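Local coordinates for histone-lysine N-methyltransferase SETMAR (Homo sapiens, PDB 3BO5), which methylates a lysine of histone H3 through its SET domain and, fused to an Hsmar1 transposase, takes part in DNA double-strand break repair, at residues A36-T41 with G206-H211; I63-P68 with L108-D113. The protein carries 2 engineered substitutions. One frame throughout, in Å; residues are numbered along the deposited sequence. Where two conformers were deposited one is given.

Contact 1. Residues A36-T41 with G206-H211; sequences APFQYT and GRFLNH. With SAH (S-adenosyl-L-homocysteine), chain F.
The S-adenosyl-L-homocysteine pocket of the SET domain is backed here by F38, whose ring packs on R207 and F208 of a segment that lines the pocket. The guanidinium of R207 lies flat on the F38 ring, planes only 6° apart, with R207 CZ 4.1 Å from the ring centroid: a stacked cation-pi pair. The same face takes a CH-pi contact from the aliphatic arm, R207 CD sitting 3.8 Å from that centroid. The arginine runs antiparallel to the phenylalanine and bends at chi3, laying CD and the guanidinium over the same face. F38 CG sits between the backbone N and the carbonyl carbon (chi1 63°), which swings the ring toward the arginine. F208 comes from the opposite direction and meets F38 obliquely, at 71° between planes, with F38 CE2 3.7 Å from F208 CZ, near the edge of the F208 ring. A water ties the A36 carbonyl to the arginine, donating to A36 O at 2.6 Å and accepting from R207 NH1 at 2.8 Å. NE and NH2 of R207 bond to the carbonyls of P199 and T200, and Y179 makes a further cation-pi contact, so the guanidinium is fixed in its rotation. An alanine in place of F38 would probably leave the guanidinium without its flat partner and open a gap beside F208. Further along, H211 clasps the cofactor product's adenine by its backbone: H211 N to SAH N7 is 3.0 Å, and SAH N6 to H211 O 2.9 Å. This is the asparagine-histidine motif of SET domains, with its preceding arginine and phenylalanine packed against the N-terminal pre-SET region.

Contact 2. Residues I63-P68 with L108-D113; sequences ICVKTP and LCRCSD. With ZN (zinc ion), chain D; ZN (zinc ion), chain B; ZN (zinc ion), chain C.
C64 and V65 pack against R110 and C111 at the surface of the pre-SET zinc cluster, a contact between two irregular loops bridged by water and tied to separate zincs of one cluster. C64 O comes within 3.3 Å of C111 N, but at an angle too poor for a hydrogen bond. The link runs through water instead: one molecule donates to C64 O at 2.8 Å and accepts from R110 N at 2.7 Å. A second water donates to R110 O and, weakly, to V65 O. The two waters thus join the carbonyls of C64 and V65 to the N and O of the single residue R110.

Outside this polar seam, V65 and R110 make the side-chain contact. V65 CG2 touches the root of the arginine, 4.0 Å from R110 CB, while V65 CG1 stands over one face of the guanidinium, 4.1 Å from R110 NH1. R110 gets there by bending at chi2 and chi3 (144° and 70°), which curls the chain back alongside the valine. On the inner side the sulfurs bind zinc. C64 SG lies 2.3 Å from one ion, shared with C62, C69 and C74; C111 SG reaches another at 2.3 Å, with C69, C105 and C115; and C109 binds the third alongside C62, C76 and C105. The shared C62, C69 and C105 make this the triangular three-zinc cluster of the pre-SET domain. Segment 63-68 belongs to the loop between strands 45-46 and 102-103, and segment 108-113 to the one running from 102-103 toward strand 128-132, so the short strand 102-103, paired parallel with 217-223, lies between them in the chain.

In the fold
Contacts 1 and 2 lie on opposite sides of the chain's centre, their own centres about 35 Å apart and their nearest atoms about 20 Å apart, so they do not touch. Contact 1 is the more central, its centre about 11 Å from that of the chain, and it is buried beside the cofactor pocket; the centre of contact 2 lies about 26 Å from the centre of the chain, and it is partly solvent-exposed. Both segments of contact 2 fall within the 164 residues that separate the two halves of contact 1. The pre-SET region therefore plays two parts: its early segment 36-41 packs behind the SAH site, while its later cysteine-rich loops fold around zinc, far from that site.

Contact 1. Residues A36-T41 with G206-H211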
loop_
_atom_site.group_PDB
_atom_site.type_symbol
_atom_site.label_atom_id
_atom_site.label_comp_id
_atom_site.label_asym_id
_atom_site.label_seq_id
_atom_site.Cartn_x
_atom_site.Cartn_y
_atom_site.Cartn_z
ATOM N N ALA A 36 -5.218 -7.917 -17.327
ATOM C CA ALA A 36 -3.981 -7.850 -18.114
ATOM C C ALA A 36 -2.754 -8.340 -17.345
ATOM O O ALA A 36 -2.513 -7.935 -16.204
ATOM C CB ALA A 36 -3.745 -6.464 -18.595
ATOM N N PRO A 37 -1.986 -9.233 -17.939
ATOM C CA PRO A 37 -0.813 -9.784 -17.304
ATOM C C PRO A 37 0.189 -8.783 -16.757
ATOM O O PRO A 37 0.448 -7.738 -17.364
ATOM C CB PRO A 37 -0.165 -10.570 -18.463
ATOM C CG PRO A 37 -1.366 -11.032 -19.218
ATOM C CD PRO A 37 -2.250 -9.858 -19.256
ATOM N N PHE A 38 0.735 -9.093 -15.579
ATOM C CA PHE A 38 1.853 -8.351 -15.042
ATOM C C PHE A 38 2.737 -9.305 -14.273
ATOM O O PHE A 38 2.327 -10.472 -14.055
ATOM C CB PHE A 38 1.397 -7.207 -14.118
ATOM C CG PHE A 38 0.659 -7.716 -12.911
ATOM C CD1 PHE A 38 1.289 -7.726 -11.665
ATOM C CD2 PHE A 38 -0.625 -8.215 -13.066
ATOM C CE1 PHE A 38 0.624 -8.290 -10.539
ATOM C CE2 PHE A 38 -1.309 -8.746 -11.962
ATOM C CZ PHE A 38 -0.647 -8.774 -10.726
ATOM N N GLN A 39 3.926 -8.851 -13.861
ATOM C CA GLN A 39 4.788 -9.717 -13.060
ATOM C C GLN A 39 4.499 -9.528 -11.573
ATOM O O GLN A 39 4.688 -8.461 -11.045
ATOM C CB GLN A 39 6.242 -9.397 -13.234
ATOM C CG GLN A 39 6.791 -9.639 -14.606
ATOM C CD GLN A 39 8.300 -9.430 -14.646
ATOM O OE1 GLN A 39 9.029 -9.653 -13.651
ATOM N NE2 GLN A 39 8.776 -8.985 -15.798
ATOM N N TYR A 40 4.016 -10.567 -10.917
ATOM C CA TYR A 40 3.704 -10.388 -9.512
ATOM C C TYR A 40 4.930 -10.299 -8.632
ATOM O O TYR A 40 5.881 -11.102 -8.793
ATOM C CB TYR A 40 2.831 -11.581 -9.058
ATOM C CG TYR A 40 2.149 -11.192 -7.749
ATOM C CD1 TYR A 40 0.933 -10.495 -7.774
ATOM C CD2 TYR A 40 2.775 -11.383 -6.484
ATOM C CE1 TYR A 40 0.343 -10.040 -6.608
ATOM C CE2 TYR A 40 2.213 -10.881 -5.305
ATOM C CZ TYR A 40 0.962 -10.207 -5.392
ATOM O OH TYR A 40 0.318 -9.682 -4.307
ATOM N N THR A 41 4.896 -9.387 -7.644
ATOM C CA THR A 41 5.850 -9.411 -6.561
ATOM C C THR A 41 5.130 -9.083 -5.296
ATOM O O THR A 41 4.270 -8.178 -5.298
ATOM C CB THR A 41 6.983 -8.386 -6.781
ATOM O OG1 THR A 41 7.872 -8.423 -5.653
ATOM C CG2 THR A 41 6.479 -6.907 -6.936
ATOM N N GLY A 206 -1.901 -4.712 -4.542
ATOM C CA GLY A 206 -2.362 -3.363 -4.287
ATOM C C GLY A 206 -2.565 -2.527 -5.537
ATOM O O GLY A 206 -3.292 -1.509 -5.512
ATOM N N ARG A 207 -1.908 -2.922 -6.628
ATOM C CA ARG A 207 -2.059 -2.200 -7.905
ATOM C C ARG A 207 -3.521 -2.194 -8.344
ATOM O O ARG A 207 -3.910 -1.344 -9.143
ATOM C CB ARG A 207 -1.175 -2.788 -9.028
ATOM C CG ARG A 207 -1.704 -4.169 -9.457
ATOM C CD ARG A 207 -0.674 -4.918 -10.188
ATOM N NE ARG A 207 -0.259 -4.263 -11.437
ATOM C CZ ARG A 207 -0.956 -4.353 -12.585
ATOM N NH1 ARG A 207 -2.147 -4.994 -12.602
ATOM N NH2 ARG A 207 -0.475 -3.809 -13.754
ATOM N N PHE A 208 -4.340 -3.153 -7.849
ATOM C CA PHE A 208 -5.750 -3.180 -8.293
ATOM C C PHE A 208 -6.699 -2.312 -7.496
ATOM O O PHE A 208 -7.873 -2.227 -7.816
ATOM C CB PHE A 208 -6.264 -4.623 -8.267
ATOM C CG PHE A 208 -5.639 -5.462 -9.353
ATOM C CD1 PHE A 208 -6.001 -5.241 -10.700
ATOM C CD2 PHE A 208 -4.690 -6.449 -9.054
ATOM C CE1 PHE A 208 -5.391 -5.992 -11.721
ATOM C CE2 PHE A 208 -4.077 -7.192 -10.080
ATOM C CZ PHE A 208 -4.477 -6.986 -11.421
ATOM N N LEU A 209 -6.186 -1.624 -6.475
ATOM C CA LEU A 209 -7.051 -0.770 -5.666
ATOM C C LEU A 209 -7.509 0.449 -6.407
ATOM O O LEU A 209 -6.662 1.274 -6.840
ATOM C CB LEU A 209 -6.311 -0.301 -4.460
ATOM C CG LEU A 209 -6.000 -1.458 -3.485
ATOM C CD1 LEU A 209 -4.891 -1.009 -2.495
ATOM C CD2 LEU A 209 -7.273 -2.018 -2.784
ATOM N N ASN A 210 -8.830 0.570 -6.535
ATOM C CA ASN A 210 -9.359 1.803 -7.125
ATOM C C ASN A 210 -9.402 2.964 -6.141
ATOM O O ASN A 210 -9.259 2.802 -4.912
ATOM C CB ASN A 210 -10.729 1.493 -7.771
ATOM C CG ASN A 210 -10.566 0.689 -9.016
ATOM O OD1 ASN A 210 -9.687 0.963 -9.827
ATOM N ND2 ASN A 210 -11.449 -0.302 -9.210
ATOM N N HIS A 211 -9.555 4.185 -6.690
ATOM C CA HIS A 211 -9.686 5.339 -5.846
ATOM C C HIS A 211 -11.126 5.491 -5.366
ATOM O O HIS A 211 -12.073 5.216 -6.040
ATOM C CB HIS A 211 -9.487 6.575 -6.777
ATOM C CG HIS A 211 -9.865 7.848 -6.130
ATOM N ND1 HIS A 211 -9.094 8.433 -5.144
ATOM C CD2 HIS A 211 -10.951 8.648 -6.300
ATOM C CE1 HIS A 211 -9.701 9.544 -4.725
ATOM N NE2 HIS A 211 -10.850 9.670 -5.395
HETATM N N SAH F . -8.843 -0.211 -12.459
HETATM C CA SAH F . -7.378 -0.519 -12.519
HETATM C CB SAH F . -6.760 -0.708 -11.113
HETATM C CG SAH F . -6.493 0.674 -10.488
HETATM S SD SAH F . -5.165 1.560 -11.355
HETATM C C SAH F . -7.179 -1.767 -13.410
HETATM O O SAH F . -8.110 -2.222 -14.067
HETATM O OXT SAH F . -6.021 -2.300 -13.421
HETATM C "C5'" SAH F . -5.961 3.162 -11.592
HETATM C "C4'" SAH F . -6.954 3.216 -12.749
HETATM O "O4'" SAH F . -8.195 2.598 -12.397
HETATM C "C3'" SAH F . -7.345 4.614 -13.130
HETATM O "O3'" SAH F . -6.375 5.190 -14.048
HETATM C "C2'" SAH F . -8.695 4.450 -13.765
HETATM O "O2'" SAH F . -8.613 3.808 -15.052
HETATM C "C1'" SAH F . -9.301 3.400 -12.856
HETATM N N9 SAH F . -9.914 3.973 -11.641
HETATM C C8 SAH F . -9.525 3.795 -10.316
HETATM N N7 SAH F . -10.395 4.405 -9.535
HETATM C C5 SAH F . -11.368 4.948 -10.295
HETATM C C6 SAH F . -12.491 5.727 -9.945
HETATM N N6 SAH F . -12.897 6.016 -8.707
HETATM N N1 SAH F . -13.245 6.174 -11.026
HETATM C C2 SAH F . -12.912 5.882 -12.312
HETATM N N3 SAH F . -11.840 5.104 -12.699
HETATM C C4 SAH F . -11.068 4.725 -11.642
HETATM O O HOH W 1 -3.238 -5.699 -15.114
#

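Contact 2. Residues I63-P68 with L108-D113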
loop_
_atom_site.group_PDB
_atom_site.type_symbol
_atom_site.label_atom_id
_atom_site.label_comp_id
_atom_site.label_asym_id
_atom_site.label_seq_id
_atom_site.Cartn_x
_atom_site.Cartn_y
_atom_site.Cartn_z
ATOM N N ILE A 63 16.925 -3.403 20.913
ATOM C CA ILE A 63 17.750 -4.309 21.700
ATOM C C ILE A 63 16.962 -5.227 22.603
ATOM O O ILE A 63 17.556 -5.954 23.386
ATOM C CB ILE A 63 18.774 -3.543 22.577
ATOM C CG1 ILE A 63 18.081 -2.703 23.639
ATOM C CG2 ILE A 63 19.708 -2.692 21.681
ATOM C CD1 ILE A 63 19.057 -2.008 24.656
ATOM N N CYS A 64 15.662 -5.270 22.428
ATOM C CA CYS A 64 14.810 -6.007 23.353
ATOM C C CYS A 64 15.007 -7.458 23.080
ATOM O O CYS A 64 15.026 -7.889 21.903
ATOM C CB CYS A 64 13.365 -5.681 23.038
ATOM S SG CYS A 64 13.096 -3.912 22.920
ATOM N N VAL A 65 15.303 -8.214 24.125
ATOM C CA VAL A 65 15.308 -9.669 23.937
ATOM C C VAL A 65 14.736 -10.354 25.152
ATOM O O VAL A 65 13.964 -11.328 24.998
ATOM C CB VAL A 65 16.686 -10.228 23.622
ATOM C CG1 VAL A 65 17.697 -9.904 24.764
ATOM C CG2 VAL A 65 16.542 -11.790 23.261
ATOM N N LYS A 66 14.933 -9.747 26.329
ATOM C CA LYS A 66 14.498 -10.450 27.541
ATOM C C LYS A 66 13.030 -10.239 27.814
ATOM O O LYS A 66 12.430 -11.022 28.504
ATOM C CB LYS A 66 15.292 -9.946 28.727
ATOM C CG LYS A 66 16.769 -10.377 28.697
ATOM C CD LYS A 66 17.476 -10.114 29.993
ATOM C CE LYS A 66 17.663 -8.672 30.274
ATOM N NZ LYS A 66 18.942 -8.527 31.055
ATOM N N THR A 67 12.468 -9.132 27.352
ATOM C CA THR A 67 11.040 -8.838 27.643
ATOM C C THR A 67 10.451 -8.251 26.384
ATOM O O THR A 67 11.229 -7.834 25.509
ATOM C CB THR A 67 10.866 -7.781 28.805
ATOM O OG1 THR A 67 11.551 -6.581 28.454
ATOM C CG2 THR A 67 11.465 -8.325 30.109
ATOM N N PRO A 68 9.128 -8.213 26.275
ATOM C CA PRO A 68 8.530 -7.707 25.043
ATOM C C PRO A 68 8.901 -6.250 24.745
ATOM O O PRO A 68 9.242 -5.429 25.609
ATOM C CB PRO A 68 7.017 -7.798 25.307
ATOM C CG PRO A 68 6.935 -9.025 26.282
ATOM C CD PRO A 68 8.113 -8.813 27.194
ATOM N N LEU A 108 16.502 -7.786 12.252
ATOM C CA LEU A 108 17.591 -7.701 13.199
ATOM C C LEU A 108 17.177 -7.560 14.648
ATOM O O LEU A 108 18.050 -7.672 15.588
ATOM C CB LEU A 108 18.511 -6.572 12.823
ATOM C CG LEU A 108 19.112 -6.794 11.431
ATOM C CD1 LEU A 108 20.055 -5.605 11.313
ATOM C CD2 LEU A 108 19.831 -8.148 11.262
ATOM N N CYS A 109 15.905 -7.232 14.892
ATOM C CA CYS A 109 15.390 -7.137 16.250
ATOM C C CYS A 109 15.406 -8.564 16.836
ATOM O O CYS A 109 14.962 -9.469 16.170
ATOM C CB CYS A 109 13.945 -6.553 16.211
ATOM S SG CYS A 109 13.929 -4.849 15.645
ATOM N N ARG A 110 15.768 -8.693 18.115
ATOM C CA ARG A 110 15.814 -10.032 18.657
ATOM C C ARG A 110 14.550 -10.406 19.362
ATOM O O ARG A 110 14.428 -11.562 19.788
ATOM C CB ARG A 110 16.991 -10.181 19.583
ATOM C CG ARG A 110 18.262 -10.253 18.764
ATOM C CD ARG A 110 19.396 -9.557 19.451
ATOM N NE ARG A 110 19.762 -10.336 20.609
ATOM C CZ ARG A 110 20.723 -10.010 21.461
ATOM N NH1 ARG A 110 20.963 -10.804 22.505
ATOM N NH2 ARG A 110 21.421 -8.902 21.271
ATOM N N CYS A 111 13.574 -9.480 19.408
ATOM C CA CYS A 111 12.244 -9.902 19.847
ATOM C C CYS A 111 11.697 -11.031 18.979
ATOM O O CYS A 111 12.112 -11.212 17.810
ATOM C CB CYS A 111 11.258 -8.717 19.855
ATOM S SG CYS A 111 11.195 -7.993 18.159
ATOM N N SER A 112 10.749 -11.804 19.491
ATOM C CA SER A 112 10.265 -12.944 18.732
ATOM C C SER A 112 9.402 -12.531 17.586
ATOM O O SER A 112 8.960 -11.348 17.488
ATOM C CB SER A 112 9.454 -13.909 19.586
ATOM O OG SER A 112 8.157 -13.417 19.763
ATOM N N ASP A 113 9.098 -13.490 16.719
ATOM C CA ASP A 113 8.263 -13.123 15.586
ATOM C C ASP A 113 6.813 -12.857 16.043
ATOM O O ASP A 113 5.980 -12.371 15.265
ATOM C CB ASP A 113 8.413 -14.091 14.390
ATOM C CG ASP A 113 9.758 -13.908 13.611
ATOM O OD1 ASP A 113 10.310 -14.947 13.195
ATOM O OD2 ASP A 113 10.253 -12.757 13.380
HETATM ZN ZN ZN D . 12.020 -3.736 20.860
HETATM ZN ZN ZN B . 12.467 -3.769 17.172
HETATM ZN ZN ZN C . 9.818 -6.235 18.701
HETATM O O HOH W 2 16.951 -7.178 19.962
HETATM O O HOH W 3 13.470 -12.565 21.910
#